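Local structure of DNA-binding protein reb1 (Schizosaccharomyces pombe, 5EYB) at residues S66-R69 and R70-L73; Y80-P83 and G84-K87; D153-S156 and I157-V161; K191-T194 and K195-R198. The protein binds specific DNA sites in the rRNA enhancer and promoter and upstream of many RNA polymerase II genes, and acts in terminating transcription by RNA polymerase I. All blocks are in the same frame, centred on the assembly; numbering follows the deposited sequence. Where two conformers were deposited one is given.

Contact 1 (S66-R69 and R70-L73). With nucleotides of chain B; nucleotides of chain C.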
# COMPACT_ATOMS: atom_id res chain seq x y z
N SER A 66 11.46 -3.50 15.08
CA SER A 66 11.19 -3.54 13.65
C SER A 66 9.73 -3.22 13.34
O SER A 66 9.35 -3.09 12.17
CB SER A 66 11.55 -4.92 13.08
OG SER A 66 12.88 -5.27 13.45
N PHE A 67 8.92 -3.08 14.38
CA PHE A 67 7.49 -2.87 14.21
C PHE A 67 6.95 -1.78 15.13
O PHE A 67 7.53 -1.50 16.18
CB PHE A 67 6.74 -4.18 14.43
CG PHE A 67 7.23 -5.30 13.56
CD1 PHE A 67 6.88 -5.36 12.22
CD2 PHE A 67 8.05 -6.28 14.08
CE1 PHE A 67 7.34 -6.38 11.41
CE2 PHE A 67 8.51 -7.31 13.28
CZ PHE A 67 8.15 -7.36 11.94
N THR A 68 5.83 -1.18 14.73
CA THR A 68 5.17 -0.15 15.52
C THR A 68 4.33 -0.80 16.62
O THR A 68 4.05 -2.00 16.58
CB THR A 68 4.27 0.74 14.65
OG1 THR A 68 4.89 0.94 13.37
CG2 THR A 68 4.03 2.10 15.31
N ARG A 69 3.93 -0.01 17.61
CA ARG A 69 3.01 -0.48 18.63
C ARG A 69 1.68 -0.89 18.01
O ARG A 69 1.08 -1.90 18.41
CB ARG A 69 2.80 0.59 19.69
CG ARG A 69 1.84 0.21 20.79
CD ARG A 69 1.53 1.39 21.69
NE ARG A 69 0.59 1.05 22.75
CZ ARG A 69 0.94 0.60 23.94
NH1 ARG A 69 2.22 0.44 24.24
NH2 ARG A 69 0.01 0.31 24.84
N ARG A 70 1.21 -0.12 17.03
CA ARG A 70 -0.06 -0.38 16.37
C ARG A 70 -0.08 -1.76 15.71
O ARG A 70 -1.06 -2.50 15.83
CB ARG A 70 -0.36 0.71 15.33
CG ARG A 70 -1.56 0.44 14.41
CD ARG A 70 -2.87 0.22 15.17
NE ARG A 70 -4.03 0.14 14.27
CZ ARG A 70 -5.24 -0.27 14.64
NH1 ARG A 70 -5.46 -0.65 15.90
NH2 ARG A 70 -6.24 -0.31 13.77
N THR A 71 1.00 -2.11 15.02
CA THR A 71 1.05 -3.39 14.32
C THR A 71 1.34 -4.55 15.27
O THR A 71 0.92 -5.67 15.01
CB THR A 71 2.09 -3.37 13.19
OG1 THR A 71 2.02 -4.60 12.46
CG2 THR A 71 3.46 -3.24 13.76
N ILE A 72 2.06 -4.28 16.36
CA ILE A 72 2.31 -5.32 17.36
C ILE A 72 1.00 -5.69 18.04
O ILE A 72 0.72 -6.86 18.26
CB ILE A 72 3.34 -4.87 18.42
CG1 ILE A 72 4.74 -4.83 17.81
CG2 ILE A 72 3.34 -5.82 19.60
CD1 ILE A 72 5.81 -4.35 18.77
N LEU A 73 0.19 -4.68 18.34
CA LEU A 73 -1.11 -4.90 18.95
C LEU A 73 -2.04 -5.65 18.01
O LEU A 73 -2.81 -6.51 18.44
CB LEU A 73 -1.75 -3.57 19.36
CG LEU A 73 -1.14 -2.87 20.57
CD1 LEU A 73 -1.95 -1.64 20.92
CD2 LEU A 73 -1.06 -3.82 21.75
P DT B 18 5.78 -1.09 10.91
OP1 DT B 18 7.21 -1.27 11.26
OP2 DT B 18 4.75 -1.33 11.93
O5' DT B 18 5.54 0.38 10.37
C5' DT B 18 5.89 0.71 9.04
C4' DT B 18 5.57 2.16 8.75
O4' DT B 18 4.26 2.26 8.13
C3' DT B 18 5.54 3.07 9.97
O3' DT B 18 6.25 4.25 9.69
C2' DT B 18 4.04 3.35 10.16
C1' DT B 18 3.56 3.32 8.73
N1 DT B 18 2.10 3.05 8.60
C2 DT B 18 1.36 3.79 7.71
O2 DT B 18 1.83 4.67 7.01
N3 DT B 18 0.03 3.46 7.67
C4 DT B 18 -0.62 2.49 8.42
O4 DT B 18 -1.82 2.27 8.31
C5 DT B 18 0.22 1.75 9.33
C7 DT B 18 -0.37 0.67 10.19
C6 DT B 18 1.52 2.06 9.38
P DG C 6 -2.92 2.06 22.71
OP1 DG C 6 -3.09 0.87 23.57
OP2 DG C 6 -1.80 2.09 21.74
O5' DG C 6 -4.28 2.32 21.92
C5' DG C 6 -5.43 2.75 22.64
C4' DG C 6 -6.30 3.67 21.78
O4' DG C 6 -5.63 4.94 21.59
C3' DG C 6 -6.64 3.14 20.39
O3' DG C 6 -8.02 3.32 20.13
C2' DG C 6 -5.78 4.00 19.46
C1' DG C 6 -5.72 5.30 20.23
N9 DG C 6 -4.58 6.14 19.89
C8 DG C 6 -3.26 5.90 20.19
N7 DG C 6 -2.45 6.83 19.76
C5 DG C 6 -3.29 7.75 19.14
C6 DG C 6 -2.99 8.96 18.48
O6 DG C 6 -1.88 9.49 18.32
N1 DG C 6 -4.13 9.58 17.99
C2 DG C 6 -5.41 9.09 18.11
N2 DG C 6 -6.39 9.83 17.57
N3 DG C 6 -5.71 7.95 18.72
C4 DG C 6 -4.60 7.33 19.21
P DA B 17 1.65 -6.13 9.07
OP1 DA B 17 2.61 -7.07 9.67
OP2 DA B 17 0.37 -5.83 9.75
O5' DA B 17 2.40 -4.75 8.82
C5' DA B 17 3.64 -4.75 8.14
C4' DA B 17 4.23 -3.36 8.10
O4' DA B 17 3.47 -2.55 7.17
C3' DA B 17 4.22 -2.62 9.43
O3' DA B 17 5.49 -2.00 9.62
C2' DA B 17 3.09 -1.59 9.28
C1' DA B 17 3.10 -1.33 7.78
N9 DA B 17 1.81 -0.93 7.24
C8 DA B 17 0.59 -1.51 7.49
N7 DA B 17 -0.41 -0.95 6.85
C5 DA B 17 0.20 0.06 6.12
C6 DA B 17 -0.31 1.03 5.23
N6 DA B 17 -1.61 1.14 4.91
N1 DA B 17 0.57 1.89 4.67
C2 DA B 17 1.86 1.78 4.98
N3 DA B 17 2.46 0.92 5.81
C4 DA B 17 1.56 0.08 6.34

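Contact 2 (Y80-P83 and G84-K87). With nucleotides of chain B.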
# COMPACT_ATOMS: atom_id res chain seq x y z
N TYR A 80 -4.90 -14.23 20.18
CA TYR A 80 -6.14 -14.57 20.84
C TYR A 80 -6.93 -14.10 19.72
O TYR A 80 -6.37 -13.32 19.02
CB TYR A 80 -6.37 -13.63 21.99
CG TYR A 80 -5.34 -13.82 23.03
CD1 TYR A 80 -5.60 -14.55 24.14
CD2 TYR A 80 -4.08 -13.33 22.86
CE1 TYR A 80 -4.65 -14.77 25.08
CE2 TYR A 80 -3.13 -13.55 23.80
CZ TYR A 80 -3.43 -14.27 24.91
OH TYR A 80 -2.50 -14.49 25.86
N ASN A 81 -8.15 -14.55 19.50
CA ASN A 81 -8.83 -14.11 18.29
C ASN A 81 -9.80 -13.03 18.62
O ASN A 81 -10.74 -13.24 19.33
CB ASN A 81 -9.45 -15.30 17.61
CG ASN A 81 -8.51 -16.48 17.61
OD1 ASN A 81 -7.97 -16.85 16.58
ND2 ASN A 81 -8.29 -17.04 18.77
N ILE A 82 -9.55 -11.84 18.09
CA ILE A 82 -10.44 -10.73 18.33
C ILE A 82 -11.01 -10.39 16.99
O ILE A 82 -10.29 -10.21 16.03
CB ILE A 82 -9.72 -9.55 19.00
CG1 ILE A 82 -9.68 -9.73 20.51
CG2 ILE A 82 -10.44 -8.24 18.76
CD1 ILE A 82 -9.42 -11.13 20.96
N PRO A 83 -12.41 -10.31 16.97
CA PRO A 83 -12.95 -10.16 15.63
C PRO A 83 -12.49 -8.90 14.98
O PRO A 83 -12.41 -7.86 15.59
CB PRO A 83 -14.45 -10.10 15.86
CG PRO A 83 -14.65 -10.98 17.02
CD PRO A 83 -13.62 -10.40 17.91
N GLY A 84 -12.19 -9.01 13.70
CA GLY A 84 -11.76 -7.89 12.90
C GLY A 84 -10.28 -7.95 12.60
O GLY A 84 -9.81 -7.37 11.62
N TYR A 85 -9.54 -8.67 13.43
CA TYR A 85 -8.10 -8.76 13.28
C TYR A 85 -7.67 -10.06 12.61
O TYR A 85 -6.51 -10.45 12.71
CB TYR A 85 -7.41 -8.63 14.65
CG TYR A 85 -7.58 -7.27 15.29
CD1 TYR A 85 -6.75 -6.21 14.94
CD2 TYR A 85 -8.56 -7.05 16.25
CE1 TYR A 85 -6.90 -4.97 15.53
CE2 TYR A 85 -8.72 -5.81 16.84
CZ TYR A 85 -7.88 -4.77 16.48
OH TYR A 85 -8.03 -3.54 17.06
N GLU A 86 -8.60 -10.71 11.93
CA GLU A 86 -8.32 -12.00 11.30
C GLU A 86 -7.19 -11.89 10.27
O GLU A 86 -6.39 -12.81 10.12
CB GLU A 86 -9.58 -12.57 10.64
CG GLU A 86 -10.63 -13.09 11.62
CD GLU A 86 -11.56 -12.00 12.12
OE1 GLU A 86 -11.46 -10.86 11.63
OE2 GLU A 86 -12.39 -12.29 13.01
N LYS A 87 -7.13 -10.76 9.57
CA LYS A 87 -6.14 -10.58 8.50
C LYS A 87 -4.70 -10.50 9.02
O LYS A 87 -3.76 -10.65 8.25
CB LYS A 87 -6.47 -9.32 7.69
CG LYS A 87 -6.42 -8.02 8.47
CD LYS A 87 -7.12 -6.90 7.72
CE LYS A 87 -6.55 -6.73 6.32
NZ LYS A 87 -7.29 -5.70 5.54
P DA B 16 -3.43 -6.63 4.01
OP1 DA B 16 -4.03 -7.98 4.00
OP2 DA B 16 -4.28 -5.43 4.15
O5' DA B 16 -2.30 -6.58 5.14
C5' DA B 16 -1.28 -7.57 5.14
C4' DA B 16 0.04 -6.99 5.61
O4' DA B 16 0.44 -5.90 4.75
C3' DA B 16 0.05 -6.43 7.02
O3' DA B 16 1.32 -6.64 7.58
C2' DA B 16 -0.22 -4.95 6.80
C1' DA B 16 0.50 -4.70 5.49
N9 DA B 16 -0.11 -3.66 4.68
C8 DA B 16 -1.43 -3.52 4.37
N7 DA B 16 -1.69 -2.49 3.60
C5 DA B 16 -0.45 -1.92 3.38
C6 DA B 16 -0.06 -0.79 2.64
N6 DA B 16 -0.91 -0.02 1.96
N1 DA B 16 1.26 -0.49 2.62
C2 DA B 16 2.11 -1.27 3.30
N3 DA B 16 1.85 -2.35 4.03
C4 DA B 16 0.54 -2.63 4.03

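Contact 3 (D153-S156 and I157-V161). With nucleotides of chain B; nucleotides of chain C.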
# COMPACT_ATOMS: atom_id res chain seq x y z
N ASP A 153 3.20 -22.88 -6.79
CA ASP A 153 3.87 -22.87 -8.08
C ASP A 153 5.37 -22.69 -7.92
O ASP A 153 5.82 -21.90 -7.09
CB ASP A 153 3.30 -21.76 -8.97
CG ASP A 153 4.05 -21.63 -10.28
OD1 ASP A 153 4.46 -22.66 -10.84
OD2 ASP A 153 4.24 -20.48 -10.75
N ALA A 154 6.14 -23.44 -8.70
CA ALA A 154 7.59 -23.47 -8.56
C ALA A 154 8.22 -22.12 -8.88
O ALA A 154 9.30 -21.81 -8.38
CB ALA A 154 8.18 -24.56 -9.43
N LYS A 155 7.55 -21.33 -9.71
CA LYS A 155 8.07 -20.02 -10.10
C LYS A 155 7.95 -19.02 -8.96
O LYS A 155 8.78 -18.12 -8.82
CB LYS A 155 7.33 -19.51 -11.34
CG LYS A 155 8.05 -18.39 -12.07
CD LYS A 155 9.42 -18.85 -12.55
CE LYS A 155 10.10 -17.81 -13.42
NZ LYS A 155 11.37 -18.33 -14.02
N SER A 156 6.90 -19.17 -8.16
CA SER A 156 6.68 -18.33 -6.99
C SER A 156 7.81 -18.53 -5.99
O SER A 156 8.34 -17.56 -5.43
CB SER A 156 5.34 -18.65 -6.34
OG SER A 156 5.19 -17.98 -5.10
N ILE A 157 8.17 -19.79 -5.78
CA ILE A 157 9.25 -20.15 -4.87
C ILE A 157 10.59 -19.64 -5.39
O ILE A 157 11.42 -19.16 -4.62
CB ILE A 157 9.32 -21.68 -4.68
CG1 ILE A 157 7.92 -22.23 -4.35
CG2 ILE A 157 10.32 -22.05 -3.59
CD1 ILE A 157 7.85 -23.74 -4.33
N TYR A 158 10.78 -19.73 -6.70
CA TYR A 158 12.00 -19.25 -7.34
C TYR A 158 12.20 -17.75 -7.14
O TYR A 158 13.31 -17.31 -6.80
CB TYR A 158 11.97 -19.60 -8.83
CG TYR A 158 13.03 -18.91 -9.67
CD1 TYR A 158 14.33 -19.40 -9.73
CD2 TYR A 158 12.73 -17.77 -10.41
CE1 TYR A 158 15.29 -18.78 -10.49
CE2 TYR A 158 13.68 -17.14 -11.18
CZ TYR A 158 14.97 -17.65 -11.22
OH TYR A 158 15.92 -17.02 -11.98
N HIS A 159 11.15 -16.96 -7.34
CA HIS A 159 11.22 -15.51 -7.14
C HIS A 159 11.46 -15.17 -5.68
O HIS A 159 12.25 -14.28 -5.36
CB HIS A 159 9.95 -14.82 -7.62
CG HIS A 159 9.84 -14.71 -9.10
ND1 HIS A 159 10.90 -14.36 -9.91
CD2 HIS A 159 8.78 -14.88 -9.94
CE1 HIS A 159 10.51 -14.33 -11.17
NE2 HIS A 159 9.23 -14.65 -11.21
N HIS A 160 10.76 -15.88 -4.80
CA HIS A 160 10.86 -15.66 -3.36
C HIS A 160 12.29 -15.83 -2.86
O HIS A 160 12.81 -14.96 -2.16
CB HIS A 160 9.94 -16.62 -2.62
CG HIS A 160 10.03 -16.51 -1.13
ND1 HIS A 160 9.23 -15.65 -0.41
CD2 HIS A 160 10.83 -17.13 -0.24
CE1 HIS A 160 9.53 -15.75 0.88
NE2 HIS A 160 10.50 -16.64 1.01
N VAL A 161 12.91 -16.94 -3.22
CA VAL A 161 14.26 -17.26 -2.77
C VAL A 161 15.26 -16.19 -3.20
O VAL A 161 16.09 -15.75 -2.40
CB VAL A 161 14.72 -18.63 -3.31
CG1 VAL A 161 16.21 -18.84 -3.06
CG2 VAL A 161 13.91 -19.75 -2.68
P DG B 8 19.04 -18.53 -13.18
OP1 DG B 8 20.52 -18.53 -13.23
OP2 DG B 8 18.34 -18.38 -11.89
O5' DG B 8 18.51 -17.39 -14.16
C5' DG B 8 18.94 -17.37 -15.51
C4' DG B 8 18.68 -16.02 -16.16
O4' DG B 8 17.39 -16.04 -16.83
C3' DG B 8 18.66 -14.82 -15.22
O3' DG B 8 19.27 -13.72 -15.87
C2' DG B 8 17.16 -14.59 -14.98
C1' DG B 8 16.56 -15.02 -16.32
N9 DG B 8 15.21 -15.57 -16.21
C8 DG B 8 14.78 -16.53 -15.33
N7 DG B 8 13.52 -16.85 -15.48
C5 DG B 8 13.09 -16.05 -16.54
C6 DG B 8 11.82 -15.96 -17.15
O6 DG B 8 10.79 -16.58 -16.88
N1 DG B 8 11.82 -15.03 -18.19
C2 DG B 8 12.90 -14.28 -18.58
N2 DG B 8 12.70 -13.44 -19.60
N3 DG B 8 14.10 -14.36 -18.01
C4 DG B 8 14.12 -15.26 -17.00
P DT C 17 3.21 -15.07 -6.00
OP1 DT C 17 2.15 -16.04 -5.65
OP2 DT C 17 4.59 -15.55 -6.22
O5' DT C 17 2.75 -14.29 -7.31
C5' DT C 17 1.52 -13.60 -7.32
C4' DT C 17 1.16 -13.19 -8.73
O4' DT C 17 2.06 -12.14 -9.18
C3' DT C 17 1.24 -14.30 -9.78
O3' DT C 17 0.17 -14.16 -10.70
C2' DT C 17 2.59 -14.04 -10.45
C1' DT C 17 2.66 -12.52 -10.40
N1 DT C 17 4.04 -11.97 -10.44
C2 DT C 17 4.39 -11.09 -11.44
O2 DT C 17 3.63 -10.75 -12.33
N3 DT C 17 5.68 -10.63 -11.37
C4 DT C 17 6.63 -10.95 -10.42
O4 DT C 17 7.76 -10.47 -10.45
C5 DT C 17 6.20 -11.86 -9.39
C7 DT C 17 7.15 -12.28 -8.31
C6 DT C 17 4.94 -12.33 -9.45
P DG B 7 14.20 -23.44 -12.19
OP1 DG B 7 14.70 -24.14 -10.99
OP2 DG B 7 12.91 -22.73 -12.13
O5' DG B 7 15.30 -22.38 -12.67
C5' DG B 7 16.54 -22.85 -13.18
C4' DG B 7 17.13 -21.84 -14.15
O4' DG B 7 16.29 -21.76 -15.33
C3' DG B 7 17.27 -20.42 -13.60
O3' DG B 7 18.55 -19.90 -13.88
C2' DG B 7 16.18 -19.63 -14.33
C1' DG B 7 16.02 -20.41 -15.63
N9 DG B 7 14.67 -20.33 -16.17
C8 DG B 7 13.55 -20.94 -15.67
N7 DG B 7 12.47 -20.66 -16.34
C5 DG B 7 12.90 -19.80 -17.34
C6 DG B 7 12.17 -19.17 -18.38
O6 DG B 7 10.96 -19.24 -18.62
N1 DG B 7 13.00 -18.37 -19.18
C2 DG B 7 14.35 -18.22 -19.00
N2 DG B 7 14.97 -17.41 -19.87
N3 DG B 7 15.04 -18.81 -18.03
C4 DG B 7 14.25 -19.58 -17.24

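Contact 4 (K191-T194 and K195-R198). With nucleotides of chain B.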
# COMPACT_ATOMS: atom_id res chain seq x y z
N LYS A 191 16.22 0.94 -19.21
CA LYS A 191 15.51 0.19 -18.17
C LYS A 191 16.13 -1.18 -17.93
O LYS A 191 15.47 -2.20 -18.06
CB LYS A 191 14.04 0.01 -18.55
CG LYS A 191 13.36 1.26 -19.07
CD LYS A 191 12.99 2.21 -17.96
CE LYS A 191 12.09 3.31 -18.49
NZ LYS A 191 10.93 2.74 -19.25
N CYS A 192 17.42 -1.19 -17.58
CA CYS A 192 18.15 -2.43 -17.38
C CYS A 192 18.54 -2.56 -15.92
O CYS A 192 19.66 -2.23 -15.53
CB CYS A 192 19.38 -2.47 -18.29
SG CYS A 192 18.98 -2.30 -20.05
N TRP A 193 17.61 -3.07 -15.11
CA TRP A 193 17.72 -2.99 -13.66
C TRP A 193 18.76 -3.95 -13.09
O TRP A 193 19.30 -3.71 -12.02
CB TRP A 193 16.35 -3.26 -13.03
CG TRP A 193 15.25 -2.47 -13.68
CD1 TRP A 193 14.20 -2.96 -14.39
CD2 TRP A 193 15.11 -1.04 -13.70
NE1 TRP A 193 13.40 -1.94 -14.84
CE2 TRP A 193 13.95 -0.74 -14.43
CE3 TRP A 193 15.86 0.01 -13.16
CZ2 TRP A 193 13.51 0.56 -14.64
CZ3 TRP A 193 15.43 1.31 -13.37
CH2 TRP A 193 14.26 1.57 -14.10
N THR A 194 19.05 -5.02 -13.81
CA THR A 194 20.06 -5.97 -13.37
C THR A 194 21.46 -5.38 -13.56
O THR A 194 22.31 -5.46 -12.67
CB THR A 194 19.96 -7.31 -14.13
OG1 THR A 194 18.64 -7.85 -13.96
CG2 THR A 194 20.98 -8.30 -13.61
N LYS A 195 21.68 -4.78 -14.72
CA LYS A 195 22.94 -4.09 -15.01
C LYS A 195 23.13 -2.90 -14.07
O LYS A 195 24.20 -2.71 -13.50
CB LYS A 195 22.99 -3.63 -16.46
CG LYS A 195 24.17 -2.76 -16.82
CD LYS A 195 24.05 -2.22 -18.23
CE LYS A 195 24.76 -3.11 -19.23
NZ LYS A 195 26.23 -3.02 -19.07
N ILE A 196 22.07 -2.11 -13.92
CA ILE A 196 22.10 -0.94 -13.06
C ILE A 196 22.24 -1.34 -11.60
O ILE A 196 23.05 -0.78 -10.86
CB ILE A 196 20.83 -0.08 -13.24
CG1 ILE A 196 20.85 0.60 -14.61
CG2 ILE A 196 20.71 0.95 -12.13
CD1 ILE A 196 19.68 1.52 -14.85
N GLY A 197 21.45 -2.33 -11.19
CA GLY A 197 21.47 -2.83 -9.83
C GLY A 197 22.85 -3.23 -9.34
O GLY A 197 23.23 -2.91 -8.21
N ARG A 198 23.60 -3.92 -10.19
CA ARG A 198 24.95 -4.35 -9.84
C ARG A 198 25.90 -3.18 -9.73
O ARG A 198 26.85 -3.22 -8.94
CB ARG A 198 25.48 -5.36 -10.86
CG ARG A 198 24.69 -6.66 -10.90
CD ARG A 198 25.31 -7.66 -11.86
NE ARG A 198 24.42 -8.79 -12.08
CZ ARG A 198 24.37 -9.87 -11.30
NH1 ARG A 198 25.17 -9.97 -10.25
NH2 ARG A 198 23.52 -10.85 -11.58
P DA B 10 16.65 -6.51 -16.70
OP1 DA B 10 17.64 -5.71 -17.45
OP2 DA B 10 16.78 -6.66 -15.23
O5' DA B 10 15.20 -5.92 -17.01
C5' DA B 10 14.70 -5.93 -18.33
C4' DA B 10 13.18 -5.88 -18.33
O4' DA B 10 12.66 -7.09 -17.73
C3' DA B 10 12.57 -4.71 -17.54
O3' DA B 10 11.62 -4.03 -18.36
C2' DA B 10 11.90 -5.40 -16.35
C1' DA B 10 11.55 -6.75 -16.94
N9 DA B 10 11.33 -7.79 -15.94
C8 DA B 10 12.17 -8.14 -14.91
N7 DA B 10 11.71 -9.11 -14.16
C5 DA B 10 10.49 -9.42 -14.73
C6 DA B 10 9.50 -10.36 -14.40
N6 DA B 10 9.60 -11.21 -13.36
N1 DA B 10 8.39 -10.41 -15.17
C2 DA B 10 8.29 -9.56 -16.20
N3 DA B 10 9.15 -8.63 -16.61
C4 DA B 10 10.24 -8.61 -15.82
P DA B 11 10.79 -2.77 -17.81
OP1 DA B 11 10.89 -1.71 -18.83
OP2 DA B 11 11.17 -2.47 -16.41
O5' DA B 11 9.28 -3.27 -17.83
C5' DA B 11 8.69 -3.64 -19.07
C4' DA B 11 7.31 -4.20 -18.85
O4' DA B 11 7.40 -5.35 -17.97
C3' DA B 11 6.33 -3.23 -18.19
O3' DA B 11 5.06 -3.30 -18.81
C2' DA B 11 6.27 -3.70 -16.74
C1' DA B 11 6.54 -5.19 -16.86
N9 DA B 11 7.20 -5.74 -15.69
C8 DA B 11 8.37 -5.32 -15.13
N7 DA B 11 8.73 -6.00 -14.07
C5 DA B 11 7.72 -6.94 -13.92
C6 DA B 11 7.51 -7.97 -12.98
N6 DA B 11 8.35 -8.22 -11.97
N1 DA B 11 6.41 -8.72 -13.13
C2 DA B 11 5.58 -8.47 -14.14
N3 DA B 11 5.67 -7.53 -15.08
C4 DA B 11 6.77 -6.79 -14.91
P DT B 9 19.54 -12.34 -15.10
OP1 DT B 9 20.83 -11.82 -15.60
OP2 DT B 9 19.35 -12.56 -13.65
O5' DT B 9 18.37 -11.38 -15.64
C5' DT B 9 18.25 -11.14 -17.04
C4' DT B 9 16.97 -10.38 -17.36
O4' DT B 9 15.83 -11.24 -17.21
C3' DT B 9 16.70 -9.14 -16.50
O3' DT B 9 16.61 -7.98 -17.33
C2' DT B 9 15.37 -9.45 -15.80
C1' DT B 9 14.75 -10.48 -16.74
N1 DT B 9 13.75 -11.39 -16.09
C2 DT B 9 12.48 -11.48 -16.60
O2 DT B 9 12.10 -10.83 -17.57
N3 DT B 9 11.65 -12.34 -15.95
C4 DT B 9 11.96 -13.13 -14.85
O4 DT B 9 11.14 -13.88 -14.33
C5 DT B 9 13.31 -13.00 -14.36
C7 DT B 9 13.75 -13.80 -13.18
C6 DT B 9 14.13 -12.15 -15.00

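Contact 1 (S66-R69 and R70-L73)
Phe67 and Thr71 meet through CB of the phenylalanine and CG2 of the threonine, 3.5 Å apart, at the turn where the loop 66-68 runs into a helix. The aromatic ring leads away from that meeting point, while CB also reaches CG1 of Ile72 at 4.0 Å. Thr68 and Thr71 both border the same phosphate oxygen, OP2 of DT18 of chain B. Thr68 grips it twice, through its backbone N at 3.0 Å and through OG1 at 2.7 Å; with OG1 anti to the carbonyl carbon (chi1 -36°), the hydroxyl stays beside the backbone N and both donors reach one acceptor. Thr71 turns its methyl to DT18 and its OG1 to the next phosphate, where the bond to OP2 of DA17 of chain B is weak. Arg69 points the other way. Its chain is extended from CG to NE, carrying the guanidinium to the opposite strand, where NE donates to OP2 of DG6 of chain C at 2.8 Å and NH2 bonds weakly to OP1 at the guanidinium's edge. CD1 of Leu73 lies 4.1 Å from Arg69 NE. Backbone bonds from Ile72 N to Thr68 O and from Leu73 N to Arg69 O close the first helical turn. Thr68 is the N-cap residue of helix 69-79, whose Ile72 and Leu73 pack on Leu60 and Val57 of helix 51-63, while the ring of Phe67 meets Trp14 and His18.

Contact 2 (Y80-P83 and G84-K87)
Ile82 touches Tyr85 side by side, the two side chains pointing the same way, with CG2 of the isoleucine at the ring edge, 3.4 Å from CD2 of the tyrosine. Both belong to the loop that follows helix 69-79. The carbonyl oxygen of Ile82 takes the N-H of Tyr85 at 3.1 Å in a fairly straight bond (161°), and it also lies in the plane of the Tyr85 ring, at its edge. That bond closes a type II beta turn from Ile82 to Tyr85, with Pro83 and Gly84 at its two central positions. Pro83 meets the carboxylate of Glu86, whose OE2 stands 3.4 Å from the proline CA. Gly84, next in the turn, has a positive phi of 106°, at which a side chain would be jammed against the carbonyl oxygen of Pro83. Bent at chi2, the Glu86 chain folds back over the turn, and its OE1 accepts the N-H of Gly84 at 2.9 Å from the syn side, 30° out of the carboxylate plane. An alanine in place of Tyr85 would probably leave Ile82 CG2 without its aromatic neighbour and take away the ring that packs on Arg70, Arg74 and Arg77 of helix 69-79. Farther on, Lys87 NZ makes a weak bond to OP2 of DA16 of chain B.

Contact 3 (D153-S156 and I157-V161)
Lys155 and Tyr158 both set CG opposite the backbone N (chi1 -162° and 168°), and their side chains run side by side toward the same nucleotide, DG8 of chain B. A bend at chi2 (60°) brings the lysine along the tyrosine ring, its NZ 3.8 Å from CE2. NZ then donates to N7 of DG8 at 3.0 Å, with a weak second bond to O6, so the ammonium reads the major-groove edge of the guanine. The tyrosine hydroxyl holds the same nucleotide by its backbone: OH donates to OP2 of DG8 at 2.8 Å, and this phosphate oxygen lies in the ring plane at its edge. With a phenylalanine in its place, the phosphate would probably lose this hydrogen bond, and the ring beside Lys155 would be anchored by packing alone. His159 crosses the lysine obliquely, NE2 4.0 Å from CE, and its CD2 lies 3.5 Å from the C7 methyl of DT17 of chain C; NE2 itself is hydrogen-bonded to O4 of another thymine. On the far strand Ser156 OG donates to OP2 of DT17 at 2.7 Å, while His160 ND1 holds a further phosphate and its ring stacks on Phe99. Backbone bonds such as His159 N to Lys155 O (3.0 Å) keep these residues on successive turns. Tyr142 meets the Tyr158 ring edge-to-face, and Ile157 packs on Leu145 of helix 136-147. Base contacts from Lys155 and His159, flanked by phosphate bonds to both strands, mark helix 154-164 as a recognition helix in the major groove, consistent with the helix-turn-helix character of the Myb-associated domain.

Contact 4 (K191-T194 and K195-R198)
Residues 191-192 lead into, and 193-198 form most of, the first helix of the predicted helix-turn-helix motif in the first Myb-type repeat, and Thr194 and Arg198 lie side by side one turn apart on it. CG2 of the threonine is 3.8 Å from NE of the arginine, whose NH2 goes on to bond the carbonyl oxygen of Trp130. Thr194 points its hydroxyl to the DNA instead: OG1 is anti to the carbonyl carbon (chi1 -57°) and donates to OP2 of DA10 of chain B, which also receives a weak bond from Thr194 N. One phosphate along, Trp193 NE1 donates to OP2 of DA11 of chain B at 2.8 Å, almost straight (171°) and in the plane of the indole. The benzo side of that indole meets Ile196, CE3 to CD1 at 4.4 Å. Backbone bonds from Ile196 N to Cys192 O (2.9 Å) and from Gly197 N to Trp193 O (2.7 Å) build the first turn. Trp193 packs on Cys207 and Arg208 of helix 204-215, meets the ring of Trp211, and also touches Val186 of helix 176-189, where Ile196 packs too. A core tryptophan that joins three helices is characteristic of Myb repeats, and here its indole N-H also fastens the domain to the phosphate backbone.

In the fold
All four contacts meet the same DNA duplex. Contacts 1 and 2 are neighbours, their centres 15 Å apart, and touch where Arg70 NH1 comes 4.0 Å from Tyr85 OH; together they follow successive nucleotides of chain B, DA16 to DT18. Contact 3 lies about 29 Å from each of them between centres and works at DG7 and DG8. Contact 4 takes up the same strand beyond it, at DA10 and DA11, with its centre 21 Å from that of contact 3. Contacts 2 and 4, on opposite sides of the chain's centre, are 42 Å apart between centres. Contacts 1 and 3 also engage chain C, so both strands are held.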